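Local coordinates for extracellular solute-binding protein, family 1 (Bifidobacterium longum subsp. infantis, PDB 6FTH) that probably binds human milk oligosaccharides outside the cell and delivers them to an ABC transporter for uptake, at residues Q168-W173 against P315-P320; L215-T220 against K252-Y257; Q153-N158 against T292-G297; T327-S332 against K433-Q438. All coordinates share one frame; numbering follows the deposited sequence.

Contact 1. Residues Q168-W173 against P315-P320; sequences QVPTTW and PVPSAP
Trp173 lays its indole against Ala319, whose CB sits 3.6 Å from the centroid of the six-membered ring and only 10° off the ring normal, a CH-pi contact made squarely over the face. Pro320 meets the same side chain differently: it crosses at about a right angle and brings its CD to 3.5 Å from Trp173 CE3, obliquely to the ring. A chi1 of -77° keeps CG of Trp173 beside its own backbone N, and because that N is bonded to Ser318 O, the indole is carried alongside the chain leading into Ala319. Pro317 sets its ring between two carbonyls, CB 3.5 Å from Thr172 O and CG against Pro170 O. Two backbone bonds fix this register. Ser318 N reaches Thr171 O at 2.9 Å, nearly straight at the hydrogen although the donor stands well above the carbonyl plane, while the bond from Trp173 N to Ser318 O, also 2.9 Å, is more bent. One water donates to both Pro170 O and Pro315 O, and another joins Thr171 O to Ser318 OG, a hydroxyl that is also bonded to Thr327. Beyond the segments, Ser219 OG bonds both Trp173 NE1 and Pro317 O, so the polar edge of the buried indole is satisfied. Thr172 OG1 bonds the backbone N of Glu175. What results is a single beta bridge, Thr172 with Ser318, set at the N-cap of helix 173-185: two loops of one lobe are tied together exactly where that helix begins.

Contact 2. Residues L215-T220 against K252-Y257; sequences LLLNST and KQVIKY
Val254 carries most of this contact, and both its methyls meet 215-220. Its CG2 lies 3.8 Å from Leu216 O, and the same methyl touches CG2 of Thr220 at 4.0 Å and, more loosely, CD2 of Leu217; both of these side chains cross the valine at about a right angle. The other branch, CG1, meets Leu216 CB at 4.1 Å. With chi1 at 169°, CG1 stands opposite the valine's own N and CG2 beside it, which spreads the two methyls over neighbouring residues. One helical turn after Val254, the Tyr257 ring receives Leu216 CD1 at its edge, near its plane, 3.9 Å from CD2.

Polar bonds within 215-220 position these groups. Thr220 OG1 donates to Leu217 O over 2.7 Å, in the carbonyl plane and on a lone pair; this hydroxyl bond fixes the rotation (chi1 75°) that aims CG2 at Val254, and Thr220 N bonds the same oxygen. Asn218 likewise sends both its backbone N and its ND2 to Leu215 O. Were an alanine here, the methyl and hydroxyl of Thr220 would be lost, which is likely to open a gap beside Val254 and leave Leu217 O held by one of its two donors.

Further out, Tyr257 stacks on Trp173 and bonds that residue's carbonyl through OH, while Val254 and Thr220 also touch the indole. Helix 249-263 is thus packed between the 215-220 turns with helix 173-185 and, through Ile255, helices 457-484 and 487-500.

Contact 3. Residues Q153-N158 against T292-G297; sequences QHMFIN and TGVSFG
Met155 crosses Phe296 at a slant, each of its side-chain atoms finding a partner in turn. Its CB lies 3.7 Å from Phe296 CE1, and CG meets the same ring carbon obliquely. The sulfur, SD, stands 5.1 Å from the ring centroid and well off the ring normal, a Met-aromatic contact made aslant. CE, the tip, goes past the ring to Val294 CG1 at 3.7 Å. This reach depends on a fully extended chain, with CG opposite the backbone N (chi1 -177°). Ile157 continues the same apolar face by closing CG1 and CD1 on Val294 CG2.

Beneath these side chains two antiparallel strands are paired, Met155 with Phe296 and Ile157 with Val294 as non-hydrogen-bonded pairs. Between them Phe156 and Ser295 form a hydrogen-bonded pair, in which Phe156 N meets Ser295 O at 2.8 Å, nearly straight. The chain turns a corner at Gly293, whose O accepts from Asn158 N; Asn158 then caps helix 159-165 through Trp161 N.

On the other face, Phe156 CE2 lies 3.6 Å from Gly297 C, leaving little room for a side chain on that glycine. Beside it, His154 ND1 donates to Gly297 O over 2.8 Å, the oxygen lying in the imidazole plane and using a lone pair in its own carbonyl plane. NE2 at the other side of the ring is bonded to OD1 of Asn432. With an oxygen at each nitrogen, the buried imidazole is gripped against turning, and these acceptors would tend to favour its doubly protonated form.

Contact 4. Residues T327-S332 against K433-Q438; sequences TVWDGS and KPYEEQ
Trp329 and Tyr435 are brought face to face by contrasting torsions: chi1 of -175° throws CG of the tryptophan to the far side from its own N, whereas chi1 of -61° keeps CG of the tyrosine beside its N. The five-membered ring of the indole and the phenol then stack with centroids 4.0 Å apart and planes at 23°. The overlap is tight at one corner, where Trp329 CD1 and Tyr435 CD1 lie 3.3 Å apart. Asp330 CB covers the opposite face of the indole near its rim. Both polar ends bond the backbone of 153-158, Trp329 NE1 to Gln153 O and Tyr435 OH to the N of Met155.

Segment 327-332 belongs to the connection that leaves strand 311-313 of one lobe and runs on to strand 339-343 in the other sheet, in keeping with the two-lobed fold of solute-binding proteins. Past the stack it makes an Asx turn: Asp330 OD1 accepts from Ser332 N at 2.9 Å, from above the carboxylate plane, and from Ser332 OG at 2.7 Å on its syn lone pair.

With a leucine in place of Trp329, the flat surface and the indole N-H are gone, which would probably leave the Tyr435 ring without its stacking partner and Gln153 O without this donor.

Gln438 fills the space beside the stack. Its extended chain lies alongside Thr327, NE2 3.5 Å from CG2 of that threonine, and OE1 comes 3.8 Å from Trp329 CB. NE2 is bonded to Val316 O, while Thr327 turns its hydroxyl to Ser318.

In the fold
The four contacts appear to lie in one lobe, contact 4 on the connection toward the other; their centres are 12 to 16 Å apart, and they are linked by bonds between their residues. Contacts 1 and 2 are the nearest pair, about 12 Å between centres, joined where Ser219 OG meets Pro317 O at 2.6 Å. Segment 315-320 also reaches contact 4, Val316 O lying 2.9 Å from Gln438 NE2, and it packs on contact 3 through the sulfur of Met155. Contacts 3 and 4 are bound by Gln153 O and Trp329 NE1, 2.8 Å apart. Contact 2 meets contact 4 backbone to backbone at Asn218 and Val328. None of the four is known to touch the oligosaccharide; they are packing within the fold.

Contact 1. Residues Q168-W173 against P315-P320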
# COMPACT_ATOMS: atom_id res chain seq x y z
N GLN A 168 -3.98 -25.92 -17.26
CA GLN A 168 -2.76 -25.18 -17.02
C GLN A 168 -3.08 -23.80 -16.47
O GLN A 168 -4.19 -23.28 -16.63
CB GLN A 168 -1.97 -25.05 -18.31
CG GLN A 168 -1.47 -26.39 -18.84
CD GLN A 168 -0.57 -26.25 -20.06
OE1 GLN A 168 -0.20 -25.14 -20.44
NE2 GLN A 168 -0.23 -27.37 -20.67
N VAL A 169 -2.10 -23.19 -15.82
CA VAL A 169 -2.24 -21.79 -15.40
C VAL A 169 -2.52 -20.94 -16.64
O VAL A 169 -1.79 -21.05 -17.65
CB VAL A 169 -0.97 -21.33 -14.68
CG1 VAL A 169 -0.98 -19.81 -14.52
CG2 VAL A 169 -0.88 -21.99 -13.34
N PRO A 170 -3.54 -20.08 -16.63
CA PRO A 170 -3.86 -19.31 -17.83
C PRO A 170 -2.88 -18.16 -18.06
O PRO A 170 -2.46 -17.50 -17.11
CB PRO A 170 -5.27 -18.77 -17.53
CG PRO A 170 -5.29 -18.68 -16.03
CD PRO A 170 -4.53 -19.87 -15.56
N THR A 171 -2.55 -17.93 -19.33
CA THR A 171 -1.61 -16.87 -19.70
C THR A 171 -2.18 -15.82 -20.64
O THR A 171 -1.45 -14.90 -21.01
CB THR A 171 -0.34 -17.44 -20.33
OG1 THR A 171 -0.62 -17.97 -21.63
CG2 THR A 171 0.30 -18.50 -19.43
N THR A 172 -3.46 -15.93 -21.02
CA THR A 172 -4.14 -14.92 -21.81
C THR A 172 -5.55 -14.74 -21.23
O THR A 172 -6.06 -15.60 -20.50
CB THR A 172 -4.32 -15.35 -23.28
OG1 THR A 172 -5.22 -16.47 -23.32
CG2 THR A 172 -2.99 -15.72 -23.93
N TRP A 173 -6.20 -13.61 -21.56
CA TRP A 173 -7.59 -13.42 -21.15
C TRP A 173 -8.50 -14.55 -21.63
O TRP A 173 -9.42 -14.95 -20.90
CB TRP A 173 -8.13 -12.07 -21.62
CG TRP A 173 -7.66 -10.89 -20.81
CD1 TRP A 173 -6.81 -10.89 -19.74
CD2 TRP A 173 -8.04 -9.52 -21.00
NE1 TRP A 173 -6.62 -9.61 -19.27
CE2 TRP A 173 -7.39 -8.75 -20.02
CE3 TRP A 173 -8.88 -8.88 -21.91
CZ2 TRP A 173 -7.53 -7.36 -19.93
CZ3 TRP A 173 -9.04 -7.51 -21.82
CH2 TRP A 173 -8.36 -6.77 -20.85
N PRO A 315 1.50 -14.94 -12.53
CA PRO A 315 1.64 -13.77 -13.40
C PRO A 315 0.28 -13.45 -14.02
O PRO A 315 -0.54 -14.33 -14.28
CB PRO A 315 2.62 -14.26 -14.47
CG PRO A 315 3.39 -15.40 -13.78
CD PRO A 315 2.38 -16.05 -12.94
N VAL A 316 0.04 -12.17 -14.29
CA VAL A 316 -1.29 -11.82 -14.81
C VAL A 316 -1.41 -12.30 -16.25
O VAL A 316 -0.45 -12.19 -17.02
CB VAL A 316 -1.53 -10.31 -14.71
CG1 VAL A 316 -0.71 -9.50 -15.75
CG2 VAL A 316 -3.04 -9.99 -14.83
N PRO A 317 -2.55 -12.87 -16.66
CA PRO A 317 -2.72 -13.22 -18.07
C PRO A 317 -2.69 -11.99 -18.98
O PRO A 317 -3.17 -10.91 -18.61
CB PRO A 317 -4.10 -13.90 -18.09
CG PRO A 317 -4.22 -14.50 -16.70
CD PRO A 317 -3.64 -13.39 -15.81
N SER A 318 -2.14 -12.18 -20.19
CA SER A 318 -2.01 -11.11 -21.17
C SER A 318 -3.35 -10.82 -21.85
O SER A 318 -4.09 -11.74 -22.20
CB SER A 318 -0.99 -11.50 -22.25
OG SER A 318 0.28 -11.80 -21.72
N ALA A 319 -3.62 -9.55 -22.08
CA ALA A 319 -4.77 -9.15 -22.86
C ALA A 319 -4.50 -9.39 -24.34
O ALA A 319 -3.35 -9.42 -24.77
CB ALA A 319 -5.03 -7.67 -22.64
N PRO A 320 -5.54 -9.52 -25.15
CA PRO A 320 -5.35 -9.67 -26.60
C PRO A 320 -4.49 -8.56 -27.17
O PRO A 320 -4.68 -7.37 -26.87
CB PRO A 320 -6.78 -9.61 -27.15
CG PRO A 320 -7.67 -9.89 -26.01
CD PRO A 320 -6.96 -9.48 -24.76
O HOH W 1 -0.15 -16.40 -16.00
O HOH W 2 0.82 -14.40 -22.50

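Contact 2. Residues L215-T220 against K252-Y257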
# COMPACT_ATOMS: atom_id res chain seq x y z
N LEU A 215 -6.42 -4.08 -11.41
CA LEU A 215 -5.11 -4.69 -11.60
C LEU A 215 -5.00 -5.39 -12.95
O LEU A 215 -3.88 -5.64 -13.41
CB LEU A 215 -4.83 -5.65 -10.46
CG LEU A 215 -4.49 -5.01 -9.12
CD1 LEU A 215 -4.60 -6.04 -8.02
CD2 LEU A 215 -3.08 -4.39 -9.14
N LEU A 216 -6.13 -5.71 -13.61
CA LEU A 216 -6.06 -6.25 -14.98
C LEU A 216 -5.54 -5.24 -15.99
O LEU A 216 -5.23 -5.63 -17.12
CB LEU A 216 -7.42 -6.82 -15.43
CG LEU A 216 -7.80 -8.17 -14.81
CD1 LEU A 216 -9.02 -8.71 -15.54
CD2 LEU A 216 -6.68 -9.18 -14.87
N LEU A 217 -5.40 -3.96 -15.62
CA LEU A 217 -4.72 -3.03 -16.53
C LEU A 217 -3.31 -3.50 -16.84
O LEU A 217 -2.80 -3.25 -17.93
CB LEU A 217 -4.66 -1.63 -15.92
CG LEU A 217 -5.96 -0.83 -15.98
CD1 LEU A 217 -5.96 0.34 -15.00
CD2 LEU A 217 -6.19 -0.33 -17.41
N ASN A 218 -2.67 -4.21 -15.91
CA ASN A 218 -1.33 -4.71 -16.16
C ASN A 218 -1.30 -5.69 -17.34
O ASN A 218 -0.29 -5.78 -18.06
CB ASN A 218 -0.78 -5.37 -14.89
CG ASN A 218 -0.50 -4.35 -13.80
OD1 ASN A 218 0.43 -3.52 -13.89
ND2 ASN A 218 -1.30 -4.39 -12.74
N SER A 219 -2.41 -6.42 -17.55
CA SER A 219 -2.56 -7.31 -18.70
C SER A 219 -2.40 -6.57 -20.01
O SER A 219 -2.03 -7.19 -21.02
CB SER A 219 -3.96 -7.93 -18.74
OG SER A 219 -4.20 -8.71 -17.60
N THR A 220 -2.74 -5.29 -20.02
CA THR A 220 -2.76 -4.49 -21.24
C THR A 220 -1.46 -3.76 -21.49
O THR A 220 -1.33 -3.10 -22.54
CB THR A 220 -3.90 -3.46 -21.22
OG1 THR A 220 -3.59 -2.36 -20.34
CG2 THR A 220 -5.21 -4.08 -20.79
N LYS A 252 -11.07 0.72 -21.22
CA LYS A 252 -12.29 0.26 -21.87
C LYS A 252 -12.28 -1.26 -22.06
O LYS A 252 -13.29 -1.93 -21.81
CB LYS A 252 -12.45 0.97 -23.22
CG LYS A 252 -13.72 0.53 -23.99
CD LYS A 252 -14.20 1.49 -25.09
CE LYS A 252 -13.11 1.94 -26.02
NZ LYS A 252 -13.70 2.78 -27.11
N GLN A 253 -11.17 -1.82 -22.53
CA GLN A 253 -11.09 -3.25 -22.78
C GLN A 253 -11.18 -4.06 -21.49
O GLN A 253 -11.81 -5.13 -21.48
CB GLN A 253 -9.82 -3.57 -23.56
CG GLN A 253 -9.83 -3.01 -25.01
CD GLN A 253 -11.18 -3.21 -25.71
OE1 GLN A 253 -11.74 -4.30 -25.70
NE2 GLN A 253 -11.72 -2.13 -26.30
N VAL A 254 -10.56 -3.59 -20.41
CA VAL A 254 -10.69 -4.26 -19.12
C VAL A 254 -12.15 -4.30 -18.70
O VAL A 254 -12.66 -5.33 -18.24
CB VAL A 254 -9.83 -3.57 -18.05
CG1 VAL A 254 -10.19 -4.10 -16.67
CG2 VAL A 254 -8.37 -3.79 -18.35
N ILE A 255 -12.84 -3.16 -18.83
CA ILE A 255 -14.25 -3.10 -18.45
C ILE A 255 -15.08 -4.08 -19.28
O ILE A 255 -15.94 -4.81 -18.75
CB ILE A 255 -14.76 -1.66 -18.56
CG1 ILE A 255 -14.16 -0.80 -17.44
CG2 ILE A 255 -16.29 -1.65 -18.47
CD1 ILE A 255 -14.36 0.69 -17.61
N LYS A 256 -14.84 -4.13 -20.59
CA LYS A 256 -15.61 -5.03 -21.45
C LYS A 256 -15.35 -6.49 -21.08
O LYS A 256 -16.27 -7.31 -21.10
CB LYS A 256 -15.29 -4.76 -22.91
CG LYS A 256 -15.90 -3.44 -23.41
CD LYS A 256 -15.65 -3.24 -24.90
CE LYS A 256 -16.67 -3.99 -25.74
NZ LYS A 256 -16.57 -3.60 -27.17
N TYR A 257 -14.09 -6.82 -20.75
CA TYR A 257 -13.77 -8.19 -20.35
C TYR A 257 -14.50 -8.56 -19.08
O TYR A 257 -15.11 -9.63 -18.99
CB TYR A 257 -12.25 -8.34 -20.19
CG TYR A 257 -11.77 -9.73 -19.81
CD1 TYR A 257 -11.90 -10.79 -20.70
CD2 TYR A 257 -11.16 -9.96 -18.60
CE1 TYR A 257 -11.46 -12.05 -20.36
CE2 TYR A 257 -10.71 -11.21 -18.27
CZ TYR A 257 -10.84 -12.24 -19.15
OH TYR A 257 -10.38 -13.49 -18.81

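Contact 3. Residues Q153-N158 against T292-G297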
# COMPACT_ATOMS: atom_id res chain seq x y z
N GLN A 153 0.28 -6.08 -4.26
CA GLN A 153 -0.80 -6.52 -5.12
C GLN A 153 -0.43 -7.85 -5.77
O GLN A 153 0.68 -7.99 -6.31
CB GLN A 153 -1.00 -5.48 -6.23
CG GLN A 153 -1.05 -4.06 -5.75
CD GLN A 153 -2.12 -3.84 -4.71
OE1 GLN A 153 -3.23 -4.37 -4.82
NE2 GLN A 153 -1.81 -3.02 -3.72
N HIS A 154 -1.35 -8.83 -5.74
CA HIS A 154 -1.11 -10.14 -6.33
C HIS A 154 -2.41 -10.73 -6.85
O HIS A 154 -3.50 -10.36 -6.41
CB HIS A 154 -0.51 -11.13 -5.31
CG HIS A 154 0.57 -10.52 -4.52
ND1 HIS A 154 0.32 -9.73 -3.42
CD2 HIS A 154 1.90 -10.44 -4.74
CE1 HIS A 154 1.45 -9.23 -2.97
NE2 HIS A 154 2.42 -9.63 -3.76
N MET A 155 -2.29 -11.67 -7.79
CA MET A 155 -3.41 -12.41 -8.35
C MET A 155 -3.21 -13.87 -7.97
O MET A 155 -2.21 -14.48 -8.34
CB MET A 155 -3.44 -12.25 -9.87
CG MET A 155 -4.60 -12.93 -10.54
SD MET A 155 -4.54 -12.62 -12.32
CE MET A 155 -6.08 -13.34 -12.88
N PHE A 156 -4.18 -14.43 -7.25
CA PHE A 156 -4.11 -15.82 -6.79
C PHE A 156 -5.07 -16.70 -7.59
O PHE A 156 -6.15 -16.27 -8.01
CB PHE A 156 -4.47 -15.90 -5.31
CG PHE A 156 -3.56 -15.10 -4.42
CD1 PHE A 156 -2.20 -15.34 -4.43
CD2 PHE A 156 -4.06 -14.10 -3.61
CE1 PHE A 156 -1.34 -14.59 -3.61
CE2 PHE A 156 -3.21 -13.35 -2.80
CZ PHE A 156 -1.85 -13.59 -2.81
N ILE A 157 -4.67 -17.96 -7.77
CA ILE A 157 -5.54 -18.97 -8.37
C ILE A 157 -5.48 -20.25 -7.55
O ILE A 157 -4.46 -20.56 -6.93
CB ILE A 157 -5.20 -19.21 -9.85
CG1 ILE A 157 -6.31 -19.98 -10.57
CG2 ILE A 157 -3.89 -19.90 -10.01
CD1 ILE A 157 -6.26 -19.74 -12.05
N ASN A 158 -6.59 -20.99 -7.55
CA ASN A 158 -6.67 -22.28 -6.88
C ASN A 158 -6.01 -23.31 -7.78
O ASN A 158 -6.60 -23.80 -8.75
CB ASN A 158 -8.11 -22.65 -6.54
CG ASN A 158 -8.15 -23.84 -5.62
OD1 ASN A 158 -7.41 -24.80 -5.85
ND2 ASN A 158 -8.91 -23.74 -4.55
N THR A 292 -13.50 -19.88 -3.88
CA THR A 292 -13.14 -18.93 -4.93
C THR A 292 -11.97 -19.43 -5.77
O THR A 292 -10.96 -19.91 -5.24
CB THR A 292 -12.79 -17.60 -4.29
OG1 THR A 292 -13.91 -17.13 -3.53
CG2 THR A 292 -12.42 -16.56 -5.35
N GLY A 293 -12.09 -19.29 -7.09
CA GLY A 293 -11.07 -19.75 -8.00
C GLY A 293 -9.92 -18.76 -8.16
O GLY A 293 -8.75 -19.16 -8.09
N VAL A 294 -10.25 -17.48 -8.33
CA VAL A 294 -9.28 -16.42 -8.63
C VAL A 294 -9.65 -15.18 -7.82
O VAL A 294 -10.82 -14.79 -7.77
CB VAL A 294 -9.28 -16.10 -10.14
CG1 VAL A 294 -8.42 -14.85 -10.42
CG2 VAL A 294 -8.78 -17.29 -10.96
N SER A 295 -8.65 -14.55 -7.21
CA SER A 295 -8.89 -13.30 -6.50
C SER A 295 -7.58 -12.52 -6.42
O SER A 295 -6.50 -13.05 -6.68
CB SER A 295 -9.48 -13.52 -5.10
OG SER A 295 -8.54 -14.13 -4.26
N PHE A 296 -7.69 -11.24 -6.07
CA PHE A 296 -6.52 -10.40 -5.85
C PHE A 296 -6.30 -10.20 -4.36
O PHE A 296 -7.27 -10.07 -3.59
CB PHE A 296 -6.69 -9.05 -6.54
CG PHE A 296 -6.83 -9.14 -8.03
CD1 PHE A 296 -5.74 -9.43 -8.83
CD2 PHE A 296 -8.05 -8.91 -8.64
CE1 PHE A 296 -5.89 -9.50 -10.21
CE2 PHE A 296 -8.20 -8.97 -10.00
CZ PHE A 296 -7.13 -9.25 -10.80
N GLY A 297 -5.04 -10.16 -3.94
CA GLY A 297 -4.79 -9.98 -2.52
C GLY A 297 -3.32 -9.79 -2.21
O GLY A 297 -2.49 -9.59 -3.10

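Contact 4. Residues T327-S332 against K433-Q438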
# COMPACT_ATOMS: atom_id res chain seq x y z
N THR A 327 3.60 -7.54 -21.25
CA THR A 327 2.68 -7.64 -20.12
C THR A 327 3.46 -7.34 -18.85
O THR A 327 4.58 -7.81 -18.66
CB THR A 327 2.13 -9.07 -20.07
OG1 THR A 327 1.54 -9.43 -21.32
CG2 THR A 327 1.04 -9.19 -19.00
N VAL A 328 2.87 -6.54 -17.97
CA VAL A 328 3.56 -6.02 -16.80
C VAL A 328 2.83 -6.49 -15.55
O VAL A 328 1.85 -7.22 -15.65
CB VAL A 328 3.71 -4.49 -16.85
CG1 VAL A 328 4.57 -4.11 -18.06
CG2 VAL A 328 2.33 -3.76 -16.89
N TRP A 329 3.32 -6.09 -14.38
CA TRP A 329 2.59 -6.26 -13.14
C TRP A 329 2.81 -4.99 -12.31
O TRP A 329 3.71 -4.20 -12.59
CB TRP A 329 2.94 -7.56 -12.39
CG TRP A 329 2.10 -7.76 -11.19
CD1 TRP A 329 2.50 -7.74 -9.88
CD2 TRP A 329 0.68 -7.95 -11.17
NE1 TRP A 329 1.43 -7.90 -9.05
CE2 TRP A 329 0.30 -8.03 -9.81
CE3 TRP A 329 -0.30 -8.02 -12.16
CZ2 TRP A 329 -1.02 -8.20 -9.43
CZ3 TRP A 329 -1.62 -8.19 -11.77
CH2 TRP A 329 -1.96 -8.27 -10.43
N ASP A 330 1.95 -4.80 -11.31
CA ASP A 330 1.97 -3.61 -10.46
C ASP A 330 3.37 -3.33 -9.96
O ASP A 330 4.07 -4.22 -9.47
CB ASP A 330 1.00 -3.86 -9.29
CG ASP A 330 0.83 -2.67 -8.39
OD1 ASP A 330 1.70 -2.47 -7.50
OD2 ASP A 330 -0.20 -1.96 -8.57
N GLY A 331 3.76 -2.06 -10.02
CA GLY A 331 5.11 -1.66 -9.70
C GLY A 331 5.31 -1.08 -8.32
O GLY A 331 6.35 -0.46 -8.07
N SER A 332 4.34 -1.23 -7.43
CA SER A 332 4.45 -0.64 -6.12
C SER A 332 5.52 -1.33 -5.27
O SER A 332 6.05 -2.40 -5.60
CB SER A 332 3.14 -0.79 -5.35
OG SER A 332 2.00 -0.27 -6.03
N LYS A 433 7.59 -13.59 -5.61
CA LYS A 433 8.52 -14.27 -6.50
C LYS A 433 7.95 -14.47 -7.91
O LYS A 433 8.71 -14.27 -8.87
CB LYS A 433 8.99 -15.60 -5.89
CG LYS A 433 9.95 -15.40 -4.75
CD LYS A 433 10.28 -16.74 -4.08
CE LYS A 433 11.25 -16.56 -2.91
NZ LYS A 433 11.71 -17.89 -2.39
N PRO A 434 6.68 -14.84 -8.10
CA PRO A 434 6.19 -15.08 -9.46
C PRO A 434 6.09 -13.82 -10.32
O PRO A 434 5.86 -13.95 -11.53
CB PRO A 434 4.80 -15.71 -9.23
CG PRO A 434 4.87 -16.29 -7.87
CD PRO A 434 5.72 -15.30 -7.09
N TYR A 435 6.23 -12.62 -9.73
CA TYR A 435 6.07 -11.36 -10.45
C TYR A 435 7.39 -10.71 -10.84
O TYR A 435 7.37 -9.67 -11.50
CB TYR A 435 5.23 -10.38 -9.63
CG TYR A 435 3.88 -10.96 -9.40
CD1 TYR A 435 2.92 -10.98 -10.40
CD2 TYR A 435 3.57 -11.55 -8.19
CE1 TYR A 435 1.69 -11.58 -10.21
CE2 TYR A 435 2.35 -12.14 -7.99
CZ TYR A 435 1.41 -12.14 -8.98
OH TYR A 435 0.17 -12.74 -8.80
N GLU A 436 8.54 -11.32 -10.50
CA GLU A 436 9.81 -10.72 -10.90
C GLU A 436 9.94 -10.63 -12.41
O GLU A 436 10.43 -9.62 -12.93
CB GLU A 436 10.99 -11.50 -10.31
CG GLU A 436 11.37 -11.00 -8.94
CD GLU A 436 12.80 -11.36 -8.54
OE1 GLU A 436 12.97 -12.35 -7.81
OE2 GLU A 436 13.74 -10.63 -8.94
N GLU A 437 9.48 -11.63 -13.14
CA GLU A 437 9.56 -11.58 -14.59
C GLU A 437 8.70 -10.44 -15.14
O GLU A 437 9.20 -9.62 -15.92
CB GLU A 437 9.18 -12.93 -15.20
CG GLU A 437 9.16 -12.91 -16.72
CD GLU A 437 10.51 -12.67 -17.35
OE1 GLU A 437 11.52 -13.16 -16.82
OE2 GLU A 437 10.57 -12.02 -18.42
N GLN A 438 7.42 -10.37 -14.77
CA GLN A 438 6.58 -9.33 -15.36
C GLN A 438 7.02 -7.94 -14.91
O GLN A 438 6.99 -6.99 -15.70
CB GLN A 438 5.10 -9.56 -15.06
CG GLN A 438 4.50 -10.59 -15.97
CD GLN A 438 3.05 -10.88 -15.69
OE1 GLN A 438 2.54 -10.65 -14.58
NE2 GLN A 438 2.36 -11.40 -16.69